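Local coordinates for protein dephospho-CoA kinase (Aquifex aeolicus, PDB 2IF2) that probably catalyses the last step of coenzyme A biosynthesis, the ATP-dependent phosphorylation of the 3'-hydroxyl group of dephospho-CoA, at residues A[2-7]-A[107-112]; A[33-38]-A[89-94]; A[129-134]-A[160-165]; A[170-175]-A[183-188]. All coordinates share one frame; numbering follows the deposited sequence.

Contact 1: residues A[2-7]-A[107-112]; sequences KRIGLT and LFILEA
Ile4 and Leu6 exchange backbone hydrogen bonds with Phe108 and Leu110, and these zip strand 3-7 to strand 108-111 in parallel. Ile4 N donates to Phe108 O at 2.8 Å. Ile4 O accepts from Leu110 N, also at 2.8 Å. Leu6 N then donates to Leu110 O (2.8 Å, 174° at the hydrogen), its N-H coming from above the Leu110 carbonyl plane. Ile4 is thus held at both its N and its O by the one strand. Gly5 bonds the other way, to Lys126 and Ile128, so both edges of the strand are used. On the face of Ile4, Leu6 and Ile109, Ile109 CG1 reaches Ile4 CB (3.8 Å). Ile109 CG2 stands anti to its backbone N (chi1 -59° for CG1), which lays it against Leu6 CB. Leu107 CD2 meets Ile4 CG1 at 4.0 Å. On the other face, Arg3 CG rests by Phe108 CD1 at 3.9 Å. Lys2 NZ is satisfied by Leu192 O. Buried Glu111 lies close to Lys14, a predicted ATP-binding residue, and to the like-charged Asp30. Such a central parallel pair, with its first strand leading into the Walker A loop, is typical of the P-loop kinase fold.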
loop_
_atom_site.group_PDB
_atom_site.type_symbol
_atom_site.label_atom_id
_atom_site.label_comp_id
_atom_site.label_asym_id
_atom_site.label_seq_id
_atom_site.Cartn_x
_atom_site.Cartn_y
_atom_site.Cartn_z
ATOM N N LYS A 2 6.708 -9.725 -14.825
ATOM C CA LYS A 2 5.296 -9.646 -14.498
ATOM C C LYS A 2 4.992 -8.801 -13.260
ATOM O O LYS A 2 5.328 -9.186 -12.138
ATOM C CB LYS A 2 4.734 -11.067 -14.327
ATOM C CG LYS A 2 5.598 -12.000 -13.470
ATOM C CD LYS A 2 5.006 -13.412 -13.369
ATOM C CE LYS A 2 4.971 -14.128 -14.716
ATOM N NZ LYS A 2 4.427 -15.512 -14.609
ATOM N N ARG A 3 4.359 -7.648 -13.472
ATOM C CA ARG A 3 3.995 -6.753 -12.372
ATOM C C ARG A 3 2.919 -7.400 -11.511
ATOM O O ARG A 3 1.800 -7.645 -11.969
ATOM C CB ARG A 3 3.472 -5.412 -12.907
ATOM C CG ARG A 3 4.456 -4.242 -12.813
ATOM C CD ARG A 3 5.585 -4.354 -13.829
ATOM N NE ARG A 3 6.423 -3.161 -13.858
ATOM C CZ ARG A 3 7.361 -2.925 -14.774
ATOM N NH1 ARG A 3 8.080 -1.812 -14.723
ATOM N NH2 ARG A 3 7.579 -3.800 -15.748
ATOM N N ILE A 4 3.257 -7.673 -10.258
ATOM C CA ILE A 4 2.303 -8.294 -9.356
ATOM C C ILE A 4 1.884 -7.310 -8.267
ATOM O O ILE A 4 2.665 -6.454 -7.848
ATOM C CB ILE A 4 2.901 -9.560 -8.710
ATOM C CG1 ILE A 4 3.531 -10.440 -9.793
ATOM C CG2 ILE A 4 1.818 -10.330 -7.968
ATOM C CD1 ILE A 4 2.576 -10.861 -10.893
ATOM N N GLY A 5 0.640 -7.430 -7.827
ATOM C CA GLY A 5 0.142 -6.544 -6.802
ATOM C C GLY A 5 -0.213 -7.299 -5.548
ATOM O O GLY A 5 -0.864 -8.341 -5.590
ATOM N N LEU A 6 0.217 -6.768 -4.416
ATOM C CA LEU A 6 -0.060 -7.413 -3.150
ATOM C C LEU A 6 -0.903 -6.460 -2.336
ATOM O O LEU A 6 -0.459 -5.367 -2.008
ATOM C CB LEU A 6 1.252 -7.691 -2.436
ATOM C CG LEU A 6 1.265 -8.812 -1.414
ATOM C CD1 LEU A 6 2.644 -8.824 -0.788
ATOM C CD2 LEU A 6 0.185 -8.620 -0.360
ATOM N N THR A 7 -2.121 -6.866 -2.005
ATOM C CA THR A 7 -2.988 -5.991 -1.231
ATOM C C THR A 7 -3.598 -6.667 -0.004
ATOM O O THR A 7 -3.262 -7.807 0.338
ATOM C CB THR A 7 -4.131 -5.444 -2.094
ATOM O OG1 THR A 7 -4.776 -4.371 -1.402
ATOM C CG2 THR A 7 -5.154 -6.540 -2.380
ATOM N N LEU A 107 10.660 -11.219 -9.941
ATOM C CA LEU A 107 9.296 -11.166 -9.453
ATOM C C LEU A 107 9.083 -9.842 -8.737
ATOM O O LEU A 107 9.469 -9.673 -7.582
ATOM C CB LEU A 107 9.043 -12.355 -8.524
ATOM C CG LEU A 107 7.622 -12.909 -8.407
ATOM C CD1 LEU A 107 6.921 -12.235 -7.267
ATOM C CD2 LEU A 107 6.869 -12.728 -9.721
ATOM N N PHE A 108 8.481 -8.896 -9.451
ATOM C CA PHE A 108 8.212 -7.572 -8.917
ATOM C C PHE A 108 6.790 -7.452 -8.368
ATOM O O PHE A 108 5.811 -7.542 -9.111
ATOM C CB PHE A 108 8.453 -6.527 -10.007
ATOM C CG PHE A 108 8.146 -5.126 -9.580
ATOM C CD1 PHE A 108 6.888 -4.585 -9.785
ATOM C CD2 PHE A 108 9.102 -4.360 -8.931
ATOM C CE1 PHE A 108 6.587 -3.304 -9.346
ATOM C CE2 PHE A 108 8.808 -3.077 -8.488
ATOM C CZ PHE A 108 7.549 -2.551 -8.696
ATOM N N ILE A 109 6.688 -7.257 -7.058
ATOM C CA ILE A 109 5.398 -7.111 -6.397
ATOM C C ILE A 109 5.286 -5.705 -5.824
ATOM O O ILE A 109 6.296 -5.077 -5.495
ATOM C CB ILE A 109 5.234 -8.125 -5.248
ATOM C CG1 ILE A 109 5.356 -9.550 -5.795
ATOM C CG2 ILE A 109 3.893 -7.907 -4.553
ATOM C CD1 ILE A 109 5.299 -10.644 -4.733
ATOM N N LEU A 110 4.056 -5.214 -5.707
ATOM C CA LEU A 110 3.809 -3.881 -5.169
ATOM C C LEU A 110 2.662 -3.927 -4.161
ATOM O O LEU A 110 1.535 -4.254 -4.512
ATOM C CB LEU A 110 3.479 -2.916 -6.316
ATOM C CG LEU A 110 3.132 -1.474 -5.945
ATOM C CD1 LEU A 110 3.810 -0.512 -6.893
ATOM C CD2 LEU A 110 1.632 -1.299 -5.976
ATOM N N GLU A 111 2.954 -3.615 -2.904
ATOM C CA GLU A 111 1.923 -3.633 -1.878
ATOM C C GLU A 111 1.505 -2.222 -1.499
ATOM O O GLU A 111 2.336 -1.408 -1.099
ATOM C CB GLU A 111 2.415 -4.358 -0.633
ATOM C CG GLU A 111 3.641 -3.725 -0.035
ATOM C CD GLU A 111 3.800 -4.043 1.431
ATOM O OE1 GLU A 111 4.915 -3.815 1.957
ATOM O OE2 GLU A 111 2.814 -4.508 2.060
ATOM N N ALA A 112 0.206 -1.951 -1.623
ATOM C CA ALA A 112 -0.362 -0.644 -1.317
ATOM C C ALA A 112 -1.630 -0.778 -0.488
ATOM O O ALA A 112 -2.122 0.204 0.066
ATOM C CB ALA A 112 -0.666 0.102 -2.604
#

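Contact 2: residues A[33-38]-A[89-94]; sequences KLIHSF and RALYKE
Ala90 and Leu91 are the residues of 89-94 that touch segment 33-38, at the end of helix 77-91. Ala90 comes first. Ala90 CB sits over one face of the Phe38 ring, 4.2 Å from the centroid and 22° off the ring normal, a CH-pi contact. The methyl is offset toward the rim, with Ala90 CB near Phe38 CE1 and CZ (both 3.9 Å). Leu34 O lies over the opposite face, so the ring is sandwiched between the Leu34 carbonyl of its own segment and the Ala90 methyl. Val45 of helix 44-53 also touches both Phe38 and Ala90. Leu91 follows. Its CG stands anti to the backbone N (chi1 -171°), and this carries CD1 across to the other helix. There Leu91 CD1 serves two partners: Leu34 CD2 at 3.8 Å and Ile35 CD1 at 3.9 Å. Ile35 lies nearly perpendicular to Leu91. Further on, Glu94 N bonds back to Leu91 O at 3.0 Å. Leu34 O accepts from Ser37 OG within its own segment. The side-chain contacts between the segments are all carbon to carbon. The hold is therefore dispersive and hydrophobic, set by the fit of methyls and one ring.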
loop_
_atom_site.group_PDB
_atom_site.type_symbol
_atom_site.label_atom_id
_atom_site.label_comp_id
_atom_site.label_asym_id
_atom_site.label_seq_id
_atom_site.Cartn_x
_atom_site.Cartn_y
_atom_site.Cartn_z
ATOM N N LYS A 33 4.414 2.979 2.017
ATOM C CA LYS A 33 5.631 3.385 2.727
ATOM C C LYS A 33 6.365 4.442 1.912
ATOM O O LYS A 33 6.764 5.475 2.439
ATOM C CB LYS A 33 6.548 2.170 2.941
ATOM C CG LYS A 33 7.649 2.362 3.984
ATOM C CD LYS A 33 8.376 1.040 4.278
ATOM C CE LYS A 33 9.192 1.087 5.578
ATOM N NZ LYS A 33 10.255 2.132 5.595
ATOM N N LEU A 34 6.530 4.177 0.621
ATOM C CA LEU A 34 7.224 5.104 -0.258
ATOM C C LEU A 34 6.516 6.444 -0.298
ATOM O O LEU A 34 7.137 7.485 -0.103
ATOM C CB LEU A 34 7.322 4.526 -1.677
ATOM C CG LEU A 34 8.063 5.325 -2.761
ATOM C CD1 LEU A 34 9.503 5.585 -2.344
ATOM C CD2 LEU A 34 8.020 4.561 -4.074
ATOM N N ILE A 35 5.211 6.416 -0.545
ATOM C CA ILE A 35 4.438 7.655 -0.635
ATOM C C ILE A 35 4.731 8.556 0.563
ATOM O O ILE A 35 5.157 9.699 0.394
ATOM C CB ILE A 35 2.894 7.399 -0.706
ATOM C CG1 ILE A 35 2.555 6.392 -1.817
ATOM C CG2 ILE A 35 2.167 8.709 -1.009
ATOM C CD1 ILE A 35 2.791 6.909 -3.227
ATOM N N HIS A 36 4.523 8.037 1.770
ATOM C CA HIS A 36 4.760 8.828 2.965
ATOM C C HIS A 36 6.096 9.578 2.938
ATOM O O HIS A 36 6.247 10.605 3.589
ATOM C CB HIS A 36 4.708 7.942 4.208
ATOM C CG HIS A 36 4.579 8.723 5.494
ATOM N ND1 HIS A 36 3.390 9.234 5.922
ATOM C CD2 HIS A 36 5.523 9.084 6.400
ATOM C CE1 HIS A 36 3.589 9.897 7.068
ATOM N NE2 HIS A 36 4.860 9.817 7.367
ATOM N N SER A 37 7.066 9.072 2.188
ATOM C CA SER A 37 8.367 9.723 2.121
ATOM C C SER A 37 8.296 10.925 1.206
ATOM O O SER A 37 9.255 11.688 1.086
ATOM C CB SER A 37 9.424 8.771 1.570
ATOM O OG SER A 37 9.339 8.689 0.155
ATOM N N PHE A 38 7.164 11.088 0.541
ATOM C CA PHE A 38 7.004 12.195 -0.389
ATOM C C PHE A 38 6.705 13.504 0.330
ATOM O O PHE A 38 7.065 14.582 -0.151
ATOM C CB PHE A 38 5.890 11.860 -1.381
ATOM C CG PHE A 38 6.193 10.672 -2.260
ATOM C CD1 PHE A 38 5.156 9.946 -2.840
ATOM C CD2 PHE A 38 7.509 10.305 -2.541
ATOM C CE1 PHE A 38 5.423 8.874 -3.691
ATOM C CE2 PHE A 38 7.792 9.235 -3.391
ATOM C CZ PHE A 38 6.745 8.518 -3.967
ATOM N N ARG A 89 2.024 10.374 -9.816
ATOM C CA ARG A 89 2.941 10.973 -10.774
ATOM C C ARG A 89 4.367 10.782 -10.259
ATOM O O ARG A 89 5.329 11.004 -10.990
ATOM C CB ARG A 89 2.625 12.475 -10.963
ATOM C CG ARG A 89 3.552 13.218 -11.953
ATOM C CD ARG A 89 3.204 14.712 -12.141
ATOM N NE ARG A 89 2.006 14.953 -12.958
ATOM C CZ ARG A 89 0.749 14.821 -12.530
ATOM N NH1 ARG A 89 0.512 14.443 -11.282
ATOM N NH2 ARG A 89 -0.272 15.078 -13.344
ATOM N N ALA A 90 4.497 10.368 -9.000
ATOM C CA ALA A 90 5.809 10.151 -8.386
ATOM C C ALA A 90 6.070 8.665 -8.215
ATOM O O ALA A 90 7.212 8.206 -8.272
ATOM C CB ALA A 90 5.875 10.843 -7.030
ATOM N N LEU A 91 4.989 7.922 -8.000
ATOM C CA LEU A 91 5.059 6.484 -7.816
ATOM C C LEU A 91 5.366 5.835 -9.155
ATOM O O LEU A 91 6.351 5.114 -9.290
ATOM C CB LEU A 91 3.729 5.955 -7.272
ATOM C CG LEU A 91 3.673 4.497 -6.811
ATOM C CD1 LEU A 91 4.548 4.321 -5.584
ATOM C CD2 LEU A 91 2.240 4.101 -6.492
ATOM N N TYR A 92 4.527 6.096 -10.152
ATOM C CA TYR A 92 4.752 5.505 -11.463
ATOM C C TYR A 92 5.911 6.160 -12.202
ATOM O O TYR A 92 6.190 5.827 -13.353
ATOM C CB TYR A 92 3.476 5.560 -12.316
ATOM C CG TYR A 92 2.436 4.534 -11.905
ATOM C CD1 TYR A 92 1.612 4.752 -10.799
ATOM C CD2 TYR A 92 2.307 3.324 -12.592
ATOM C CE1 TYR A 92 0.687 3.791 -10.386
ATOM C CE2 TYR A 92 1.385 2.353 -12.184
ATOM C CZ TYR A 92 0.579 2.596 -11.081
ATOM O OH TYR A 92 -0.332 1.652 -10.660
ATOM N N LYS A 93 6.593 7.086 -11.538
ATOM C CA LYS A 93 7.727 7.764 -12.146
ATOM C C LYS A 93 8.992 7.279 -11.454
ATOM O O LYS A 93 10.111 7.544 -11.894
ATOM C CB LYS A 93 7.573 9.280 -11.996
ATOM C CG LYS A 93 8.614 10.114 -12.733
ATOM C CD LYS A 93 8.238 11.599 -12.736
ATOM C CE LYS A 93 6.945 11.855 -13.521
ATOM N NZ LYS A 93 6.439 13.256 -13.380
ATOM N N GLU A 94 8.791 6.549 -10.365
ATOM C CA GLU A 94 9.890 6.002 -9.585
ATOM C C GLU A 94 9.916 4.486 -9.769
ATOM O O GLU A 94 10.967 3.859 -9.670
ATOM C CB GLU A 94 9.694 6.358 -8.114
ATOM C CG GLU A 94 10.883 7.058 -7.491
ATOM C CD GLU A 94 11.960 6.090 -7.065
ATOM O OE1 GLU A 94 13.053 6.546 -6.661
ATOM O OE2 GLU A 94 11.704 4.871 -7.128
#

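Contact 3: residues A[129-134]-A[160-165]; sequences VVYAPY and PIEEKV
Strand 126-130 of the central parallel sheet is covered here by the short helix 161-164, beside the predicted ATP site of this P-loop kinase. Ile161 is the middle of the contact. Its CG1 stands anti to the backbone N (chi1 -173°), and Ile161 CD1 runs on to within 3.9 Å of Val130 O. Ile161 CG1 meets Tyr131 CD1 at 4.1 Å, the isoleucine lying crosswise to the tyrosine. Ile161 CG2 turns to Ala132 O (4.0 Å). Val129 divides its two methyls. Val129 CG2 lies on the aliphatic part of Lys164, 3.8 Å from Lys164 CG, while Val129 CG1 faces Val165 CA at 4.0 Å. Glu162 comes to the edge of the Tyr131 ring, with its carboxylate turned 79° from the ring plane. At 4.2 Å, Tyr131 OH and Glu162 OE1 are near but not bonded. A bend at chi3 (-74°) helps turn Lys164 NZ toward Gly8 O, to which it bonds. Pro160 O accepts from both Lys164 N and Glu163 N. The chemistry is thus split: an apolar patch of Val129, Ile161, Val165 and the Tyr131 ring, and a lysine whose ammonium group is bonded to Gly8 O, at what is probably the phosphate-binding loop.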
loop_
_atom_site.group_PDB
_atom_site.type_symbol
_atom_site.label_atom_id
_atom_site.label_comp_id
_atom_site.label_asym_id
_atom_site.label_seq_id
_atom_site.Cartn_x
_atom_site.Cartn_y
_atom_site.Cartn_z
ATOM N N VAL A 129 -4.239 -11.041 -2.457
ATOM C CA VAL A 129 -4.867 -10.443 -1.297
ATOM C C VAL A 129 -4.723 -11.348 -0.084
ATOM O O VAL A 129 -4.844 -12.569 -0.188
ATOM C CB VAL A 129 -6.352 -10.169 -1.566
ATOM C CG1 VAL A 129 -7.040 -11.450 -1.993
ATOM C CG2 VAL A 129 -7.006 -9.582 -0.325
ATOM N N VAL A 130 -4.455 -10.730 1.062
ATOM C CA VAL A 130 -4.271 -11.445 2.317
ATOM C C VAL A 130 -5.510 -11.299 3.202
ATOM O O VAL A 130 -5.828 -10.207 3.664
ATOM C CB VAL A 130 -3.001 -10.916 3.048
ATOM C CG1 VAL A 130 -3.040 -9.404 3.125
ATOM C CG2 VAL A 130 -2.891 -11.519 4.433
ATOM N N TYR A 131 -6.211 -12.407 3.419
ATOM C CA TYR A 131 -7.420 -12.406 4.233
ATOM C C TYR A 131 -7.115 -12.502 5.716
ATOM O O TYR A 131 -6.130 -13.114 6.122
ATOM C CB TYR A 131 -8.331 -13.574 3.843
ATOM C CG TYR A 131 -9.495 -13.800 4.792
ATOM C CD1 TYR A 131 -10.588 -12.924 4.821
ATOM C CD2 TYR A 131 -9.499 -14.887 5.669
ATOM C CE1 TYR A 131 -11.661 -13.133 5.705
ATOM C CE2 TYR A 131 -10.560 -15.102 6.556
ATOM C CZ TYR A 131 -11.636 -14.226 6.570
ATOM O OH TYR A 131 -12.682 -14.452 7.443
ATOM N N ALA A 132 -7.987 -11.902 6.518
ATOM C CA ALA A 132 -7.847 -11.905 7.969
ATOM C C ALA A 132 -9.054 -11.217 8.603
ATOM O O ALA A 132 -9.320 -10.042 8.334
ATOM C CB ALA A 132 -6.564 -11.190 8.371
ATOM N N PRO A 133 -9.798 -11.939 9.456
ATOM C CA PRO A 133 -10.978 -11.379 10.119
ATOM C C PRO A 133 -10.713 -10.109 10.932
ATOM O O PRO A 133 -9.645 -9.945 11.524
ATOM C CB PRO A 133 -11.463 -12.539 10.985
ATOM C CG PRO A 133 -10.207 -13.296 11.269
ATOM C CD PRO A 133 -9.549 -13.312 9.922
ATOM N N TYR A 134 -11.704 -9.217 10.943
ATOM C CA TYR A 134 -11.638 -7.949 11.666
ATOM C C TYR A 134 -11.105 -8.162 13.077
ATOM O O TYR A 134 -10.374 -7.326 13.610
ATOM C CB TYR A 134 -13.040 -7.300 11.708
ATOM C CG TYR A 134 -13.197 -6.127 12.676
ATOM C CD1 TYR A 134 -12.388 -4.993 12.574
ATOM C CD2 TYR A 134 -14.128 -6.173 13.721
ATOM C CE1 TYR A 134 -12.497 -3.940 13.492
ATOM C CE2 TYR A 134 -14.240 -5.122 14.644
ATOM C CZ TYR A 134 -13.420 -4.016 14.522
ATOM O OH TYR A 134 -13.494 -3.002 15.443
ATOM N N PRO A 160 -14.998 -4.046 2.870
ATOM C CA PRO A 160 -15.094 -5.323 3.581
ATOM C C PRO A 160 -14.119 -6.338 3.014
ATOM O O PRO A 160 -14.255 -6.769 1.866
ATOM C CB PRO A 160 -16.543 -5.732 3.355
ATOM C CG PRO A 160 -17.246 -4.415 3.357
ATOM C CD PRO A 160 -16.338 -3.560 2.494
ATOM N N ILE A 161 -13.135 -6.712 3.828
ATOM C CA ILE A 161 -12.115 -7.675 3.421
ATOM C C ILE A 161 -12.754 -8.952 2.871
ATOM O O ILE A 161 -12.222 -9.585 1.953
ATOM C CB ILE A 161 -11.189 -8.048 4.612
ATOM C CG1 ILE A 161 -10.033 -8.920 4.121
ATOM C CG2 ILE A 161 -11.981 -8.772 5.693
ATOM C CD1 ILE A 161 -9.106 -8.219 3.141
ATOM N N GLU A 162 -13.905 -9.313 3.429
ATOM C CA GLU A 162 -14.618 -10.508 3.009
ATOM C C GLU A 162 -15.150 -10.356 1.584
ATOM O O GLU A 162 -15.606 -11.324 0.974
ATOM C CB GLU A 162 -15.757 -10.788 3.987
ATOM C CG GLU A 162 -15.370 -10.577 5.448
ATOM C CD GLU A 162 -15.816 -11.712 6.349
ATOM O OE1 GLU A 162 -15.705 -11.570 7.585
ATOM O OE2 GLU A 162 -16.274 -12.747 5.819
ATOM N N GLU A 163 -15.088 -9.135 1.059
ATOM C CA GLU A 163 -15.540 -8.861 -0.302
ATOM C C GLU A 163 -14.297 -8.678 -1.179
ATOM O O GLU A 163 -14.267 -9.127 -2.328
ATOM C CB GLU A 163 -16.408 -7.589 -0.337
ATOM C CG GLU A 163 -17.764 -7.718 -1.083
ATOM C CD GLU A 163 -17.653 -7.688 -2.612
ATOM O OE1 GLU A 163 -17.141 -6.689 -3.164
ATOM O OE2 GLU A 163 -18.096 -8.659 -3.264
ATOM N N LYS A 164 -13.271 -8.030 -0.627
ATOM C CA LYS A 164 -12.029 -7.792 -1.356
ATOM C C LYS A 164 -11.420 -9.097 -1.839
ATOM O O LYS A 164 -10.867 -9.162 -2.934
ATOM C CB LYS A 164 -11.015 -7.054 -0.476
ATOM C CG LYS A 164 -9.637 -6.901 -1.119
ATOM C CD LYS A 164 -8.696 -6.009 -0.311
ATOM C CE LYS A 164 -9.069 -4.541 -0.422
ATOM N NZ LYS A 164 -8.091 -3.668 0.283
ATOM N N VAL A 165 -11.520 -10.133 -1.014
ATOM C CA VAL A 165 -10.982 -11.446 -1.356
ATOM C C VAL A 165 -11.439 -11.888 -2.740
ATOM O O VAL A 165 -10.721 -12.598 -3.448
ATOM C CB VAL A 165 -11.426 -12.514 -0.342
ATOM C CG1 VAL A 165 -12.940 -12.603 -0.310
ATOM C CG2 VAL A 165 -10.828 -13.857 -0.712
#

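Contact 4: residues A[170-175]-A[183-188]; sequences YVIDNS and KQVKKV
Ile172 is the main bump of this contact, pressed against the helix surface between Gln184, Val185 and Val188. Its chi1 of 44° sets CG1 between the backbone N and the carbonyl carbon; this sends CD1 to Val185, while CG2 faces Gln184 CB and Val188. Ile172 CD1 meets Val185 CG1 at 3.5 Å. Ile172 CG2 rests on Gln184 CB at 3.6 Å and approaches Val188 CG2 at 4.2 Å. The Ile172 and Gln184 chains run alongside each other, pointing opposite ways. One turn along the helix, Val188 is the protruding residue, laid on the Tyr170 ring. Val188 CG1 sits over one face of that ring, 4.2 Å from the Tyr170 centroid and 13° off the normal, a CH-pi contact. Val188 CG2 touches Tyr170 CD2 at 4.1 Å. Val17 of helix 14-23 touches both Ile172 and Val185, and Phe21 of that helix lies on Val188. Beyond Ile172, an inverse gamma turn centre, the chain leads to Asp173, whose OD1 takes Ser175 OG on its syn lone pair at 2.7 Å. Apolar fit therefore dominates where helix 178-190 meets strand 170-171 and the turn after it, and Asp173 and Ser175 make the polar end.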
loop_
_atom_site.group_PDB
_atom_site.type_symbol
_atom_site.label_atom_id
_atom_site.label_comp_id
_atom_site.label_asym_id
_atom_site.label_seq_id
_atom_site.Cartn_x
_atom_site.Cartn_y
_atom_site.Cartn_z
ATOM N N TYR A 170 -5.325 -14.886 -5.985
ATOM C CA TYR A 170 -4.533 -15.558 -4.964
ATOM C C TYR A 170 -4.867 -14.997 -3.589
ATOM O O TYR A 170 -4.795 -13.786 -3.364
ATOM C CB TYR A 170 -3.050 -15.377 -5.235
ATOM C CG TYR A 170 -2.576 -16.015 -6.511
ATOM C CD1 TYR A 170 -1.951 -15.256 -7.488
ATOM C CD2 TYR A 170 -2.702 -17.381 -6.724
ATOM C CE1 TYR A 170 -1.455 -15.830 -8.642
ATOM C CE2 TYR A 170 -2.209 -17.969 -7.887
ATOM C CZ TYR A 170 -1.583 -17.180 -8.839
ATOM O OH TYR A 170 -1.071 -17.716 -9.993
ATOM N N VAL A 171 -5.231 -15.877 -2.667
ATOM C CA VAL A 171 -5.572 -15.433 -1.329
ATOM C C VAL A 171 -4.828 -16.212 -0.264
ATOM O O VAL A 171 -5.174 -17.351 0.045
ATOM C CB VAL A 171 -7.074 -15.568 -1.069
ATOM C CG1 VAL A 171 -7.416 -14.978 0.292
ATOM C CG2 VAL A 171 -7.853 -14.876 -2.177
ATOM N N ILE A 172 -3.800 -15.596 0.303
ATOM C CA ILE A 172 -3.030 -16.261 1.340
ATOM C C ILE A 172 -3.572 -15.956 2.728
ATOM O O ILE A 172 -3.039 -15.103 3.435
ATOM C CB ILE A 172 -1.526 -15.878 1.285
ATOM C CG1 ILE A 172 -1.360 -14.385 1.065
ATOM C CG2 ILE A 172 -0.838 -16.624 0.167
ATOM C CD1 ILE A 172 0.053 -14.003 0.721
ATOM N N ASP A 173 -4.632 -16.657 3.117
ATOM C CA ASP A 173 -5.230 -16.460 4.431
ATOM C C ASP A 173 -4.183 -16.362 5.542
ATOM O O ASP A 173 -3.361 -17.262 5.712
ATOM C CB ASP A 173 -6.188 -17.609 4.740
ATOM C CG ASP A 173 -6.447 -17.761 6.221
ATOM O OD1 ASP A 173 -6.745 -16.747 6.882
ATOM O OD2 ASP A 173 -6.344 -18.895 6.727
ATOM N N ASN A 174 -4.226 -15.270 6.299
ATOM C CA ASN A 174 -3.281 -15.058 7.394
ATOM C C ASN A 174 -4.004 -14.971 8.747
ATOM O O ASN A 174 -3.765 -14.049 9.536
ATOM C CB ASN A 174 -2.469 -13.775 7.149
ATOM C CG ASN A 174 -1.217 -13.685 8.020
ATOM O OD1 ASN A 174 -0.733 -12.596 8.304
ATOM N ND2 ASN A 174 -0.680 -14.829 8.423
ATOM N N SER A 175 -4.888 -15.933 9.006
ATOM C CA SER A 175 -5.643 -15.983 10.259
ATOM C C SER A 175 -5.187 -17.178 11.091
ATOM O O SER A 175 -5.255 -17.152 12.319
ATOM C CB SER A 175 -7.138 -16.130 9.978
ATOM O OG SER A 175 -7.421 -17.419 9.459
ATOM N N LYS A 183 3.673 -21.222 4.065
ATOM C CA LYS A 183 3.551 -22.395 3.228
ATOM C C LYS A 183 2.700 -22.031 2.012
ATOM O O LYS A 183 2.883 -22.593 0.932
ATOM C CB LYS A 183 2.928 -23.541 4.038
ATOM C CG LYS A 183 2.983 -24.922 3.377
ATOM C CD LYS A 183 2.795 -26.059 4.398
ATOM C CE LYS A 183 2.547 -27.412 3.720
ATOM N NZ LYS A 183 3.444 -27.681 2.550
ATOM N N GLN A 184 1.794 -21.066 2.184
ATOM C CA GLN A 184 0.913 -20.601 1.104
ATOM C C GLN A 184 1.623 -19.682 0.119
ATOM O O GLN A 184 1.560 -19.891 -1.094
ATOM C CB GLN A 184 -0.297 -19.862 1.682
ATOM C CG GLN A 184 -1.527 -20.726 1.870
ATOM C CD GLN A 184 -2.248 -20.440 3.173
ATOM O OE1 GLN A 184 -2.621 -19.301 3.452
ATOM N NE2 GLN A 184 -2.437 -21.482 3.990
ATOM N N VAL A 185 2.280 -18.650 0.637
ATOM C CA VAL A 185 3.000 -17.733 -0.228
ATOM C C VAL A 185 3.967 -18.556 -1.075
ATOM O O VAL A 185 4.078 -18.349 -2.284
ATOM C CB VAL A 185 3.791 -16.672 0.587
ATOM C CG1 VAL A 185 2.847 -15.893 1.485
ATOM C CG2 VAL A 185 4.863 -17.341 1.415
ATOM N N LYS A 186 4.649 -19.506 -0.447
ATOM C CA LYS A 186 5.594 -20.341 -1.177
ATOM C C LYS A 186 4.940 -20.989 -2.384
ATOM O O LYS A 186 5.526 -21.033 -3.464
ATOM C CB LYS A 186 6.176 -21.420 -0.266
ATOM C CG LYS A 186 7.350 -20.940 0.549
ATOM C CD LYS A 186 8.093 -22.094 1.174
ATOM C CE LYS A 186 7.266 -22.757 2.251
ATOM N NZ LYS A 186 8.033 -23.789 3.004
ATOM N N LYS A 187 3.730 -21.500 -2.182
ATOM C CA LYS A 187 2.979 -22.132 -3.253
ATOM C C LYS A 187 2.759 -21.074 -4.327
ATOM O O LYS A 187 3.048 -21.296 -5.501
ATOM C CB LYS A 187 1.632 -22.629 -2.736
ATOM C CG LYS A 187 0.790 -23.340 -3.774
ATOM C CD LYS A 187 -0.676 -23.445 -3.348
ATOM C CE LYS A 187 -1.538 -24.002 -4.483
ATOM N NZ LYS A 187 -2.976 -24.091 -4.128
ATOM N N VAL A 188 2.266 -19.909 -3.926
ATOM C CA VAL A 188 2.033 -18.859 -4.899
ATOM C C VAL A 188 3.300 -18.463 -5.644
ATOM O O VAL A 188 3.297 -18.381 -6.863
ATOM C CB VAL A 188 1.406 -17.624 -4.239
ATOM C CG1 VAL A 188 1.307 -16.479 -5.252
ATOM C CG2 VAL A 188 0.023 -17.979 -3.723
#

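All four contacts belong to one P-loop kinase chain. Contact 2 is nested inside the loop that contact 1 closes; contacts 3 and 4 follow in series. Contacts 1, 3 and 4 reach the same five-stranded parallel sheet, ordered 27-30, 108-111, 3-8, 126-130, 170-171. Contact 1 touches contact 3 through Thr7, whose O probably bonds Val130 N. Contact 3 touches contact 4 through probable backbone bonds, Val129 N to Tyr170 O and Tyr131 O to Asn174 N, their centres about 13 Å apart. Contact 2 packs helix 31-36, which follows strand 27-30, on helix 77-91; its centre is about 27 Å from that of contact 4. Contact 1 thus pairs strands of the sheet, and contact 3 covers it beside the predicted ATP site.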